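Uncharacterized protein (Nocardia farcinica, PDB 3ESM) is of unknown function, but its immunoglobulin-like domain belongs to the YcnI-like family and so may bind copper. Local coordinates at residues W71-D74 / P75-G79. The protein carries 2 engineered substitutions. Numbering follows the deposited sequence.
With DMS (dimethyl sulfoxide), chain D.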
ATOM      1  N   TRP A  71      -0.180  -8.255   2.336  1.00 21.46           N
ATOM      2  CA  TRP A  71      -1.079  -8.558   3.475  1.00 22.36           C
ATOM      3  C   TRP A  71      -1.770  -7.267   3.864  1.00 22.71           C
ATOM      4  O   TRP A  71      -1.125  -6.211   3.919  1.00 22.68           O
ATOM      5  CB  TRP A  71      -0.268  -9.030   4.679  1.00 22.51           C
ATOM      6  CG  TRP A  71       0.393 -10.336   4.531  1.00 22.34           C
ATOM      7  CD1 TRP A  71      -0.116 -11.551   4.912  1.00 24.56           C
ATOM      8  CD2 TRP A  71       1.718 -10.585   4.032  1.00 23.23           C
ATOM      9  NE1 TRP A  71       0.809 -12.542   4.661  1.00 25.76           N
ATOM     10  CE2 TRP A  71       1.939 -11.982   4.119  1.00 25.02           C
ATOM     11  CE3 TRP A  71       2.725  -9.761   3.505  1.00 25.50           C
ATOM     12  CZ2 TRP A  71       3.155 -12.579   3.752  1.00 25.78           C
ATOM     13  CZ3 TRP A  71       3.930 -10.345   3.121  1.00 26.54           C
ATOM     14  CH2 TRP A  71       4.130 -11.746   3.228  1.00 26.55           C
ATOM     15  N   THR A  72      -3.064  -7.333   4.162  1.00 21.83           N
ATOM     16  CA  THR A  72      -3.842  -6.126   4.442  1.00 22.64           C
ATOM     17  C   THR A  72      -4.693  -6.409   5.645  1.00 22.69           C
ATOM     18  O   THR A  72      -5.355  -7.450   5.695  1.00 22.74           O
ATOM     19  CB  THR A  72      -4.790  -5.787   3.287  1.00 23.69           C
ATOM     20  OG1 THR A  72      -4.030  -5.643   2.074  1.00 24.19           O
ATOM     21  CG2 THR A  72      -5.520  -4.456   3.598  1.00 25.79           C
ATOM     22  N   ALA A  73      -4.681  -5.483   6.607  1.00 21.29           N
ATOM     23  CA  ALA A  73      -5.482  -5.659   7.828  1.00 21.41           C
ATOM     24  C   ALA A  73      -6.968  -5.520   7.494  1.00 22.18           C
ATOM     25  O   ALA A  73      -7.369  -4.575   6.804  1.00 22.07           O
ATOM     26  CB  ALA A  73      -5.045  -4.590   8.841  1.00 21.48           C
ATOM     27  N   ASP A  74      -7.762  -6.546   7.853  1.00 23.23           N
ATOM     28  CA  ASP A  74      -9.213  -6.465   7.702  1.00 24.45           C
ATOM     29  C   ASP A  74      -9.823  -5.272   8.427  1.00 23.08           C
ATOM     30  O   ASP A  74      -9.340  -4.836   9.444  1.00 23.29           O
ATOM     31  CB  ASP A  74      -9.881  -7.724   8.255  1.00 25.14           C
ATOM     32  CG  ASP A  74      -9.422  -8.974   7.555  1.00 29.09           C
ATOM     33  OD1 ASP A  74      -8.905  -8.865   6.435  1.00 30.17           O
ATOM     34  OD2 ASP A  74      -9.561 -10.061   8.163  1.00 34.22           O
ATOM     35  N   PRO A  75     -10.969  -4.806   7.930  1.00 24.12           N
ATOM     36  CA  PRO A  75     -11.722  -3.722   8.594  1.00 24.58           C
ATOM     37  C   PRO A  75     -11.997  -4.093  10.059  1.00 23.73           C
ATOM     38  O   PRO A  75     -12.403  -5.235  10.354  1.00 24.07           O
ATOM     39  CB  PRO A  75     -13.015  -3.673   7.768  1.00 25.81           C
ATOM     40  CG  PRO A  75     -12.574  -4.076   6.414  1.00 25.81           C
ATOM     41  CD  PRO A  75     -11.578  -5.213   6.671  1.00 24.18           C
ATOM     42  N   GLY A  76     -11.809  -3.162  10.980  1.00 24.41           N
ATOM     43  CA  GLY A  76     -11.962  -3.472  12.402  1.00 25.20           C
ATOM     44  C   GLY A  76     -10.682  -3.868  13.098  1.00 25.01           C
ATOM     45  O   GLY A  76     -10.555  -3.669  14.310  1.00 25.12           O
ATOM     46  N   ASN A  77      -9.754  -4.474  12.349  1.00 25.35           N
ATOM     47  CA  ASN A  77      -8.432  -4.767  12.882  1.00 24.81           C
ATOM     48  C   ASN A  77      -7.627  -3.481  12.856  1.00 25.68           C
ATOM     49  O   ASN A  77      -7.421  -2.939  11.767  1.00 25.22           O
ATOM     50  CB  ASN A  77      -7.787  -5.842  11.996  1.00 24.81           C
ATOM     51  CG  ASN A  77      -6.404  -6.231  12.462  1.00 25.50           C
ATOM     52  OD1 ASN A  77      -5.860  -5.638  13.398  1.00 26.74           O
ATOM     53  ND2 ASN A  77      -5.818  -7.235  11.808  1.00 24.19           N
ATOM     54  N   PRO A  78      -7.188  -2.986  14.021  1.00 26.44           N
ATOM     55  CA  PRO A  78      -6.498  -1.695  14.079  1.00 27.71           C
ATOM     56  C   PRO A  78      -5.069  -1.751  13.504  1.00 29.06           C
ATOM     57  O   PRO A  78      -4.404  -0.704  13.457  1.00 30.87           O
ATOM     58  CB  PRO A  78      -6.414  -1.422  15.584  1.00 29.54           C
ATOM     59  CG  PRO A  78      -6.391  -2.763  16.202  1.00 28.73           C
ATOM     60  CD  PRO A  78      -7.335  -3.573  15.371  1.00 26.84           C
ATOM     61  N   GLY A  79      -4.593  -2.932  13.120  1.00 28.55           N
ATOM     62  CA  GLY A  79      -3.227  -3.089  12.596  1.00 27.60           C
ATOM     63  C   GLY A  79      -2.158  -3.106  13.681  1.00 28.84           C
ATOM     64  O   GLY A  79      -2.471  -3.184  14.880  1.00 29.72           O
TER
HETATM   65  S   DMS D 178     -10.327   0.587  11.172  1.00 33.02           S
HETATM   66  O   DMS D 178     -11.227  -0.571  10.210  1.00 32.53           O
HETATM   67  C1  DMS D 178     -11.453   1.685  12.079  1.00 34.13           C
HETATM   68  C2  DMS D 178      -9.616  -0.367  12.539  1.00 33.11           C
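Asn77 folds back on Asp74 where strand 66-73 ends: its backbone N donates to Asp74 O at 3.0 Å, closing a type II beta turn. Pro75 and Gly76 fill the turn's corners; Gly76 takes the positive phi (93°) of the third position of a type II turn, a backbone shape that favours glycine. Its N-H, not used inside the turn, runs almost straight (176°) to the oxygen of a dimethyl sulfoxide, probably from the crystallisation liquor, Gly76 N to DMS O 2.8 Å.

A chi1 of -180° swings the Asn77 amide away from its own N, and both ends of the amide are used. Its OD1 takes the N-H of Gly79, 3.0 Å from OD1 to N and above the amide plane, making an Asx turn across Pro78; its ND2 passes the methyl of Ala73, 4.0 Å from CB, and donates to Gly53 O.

Further out, Asp74 OD1 bonds Thr55 OG1, tying the turn to the neighbouring strand 54-60, while Arg57 of the second subunit donates to Asn77 O. All four polar atoms of Asn77 thus have partners, linking the beta turn and the Asx turn to Gly53, just ahead of strand 54-60, and to the second subunit; its amide cannot flip without losing the bonds to Gly79 N and Gly53 O.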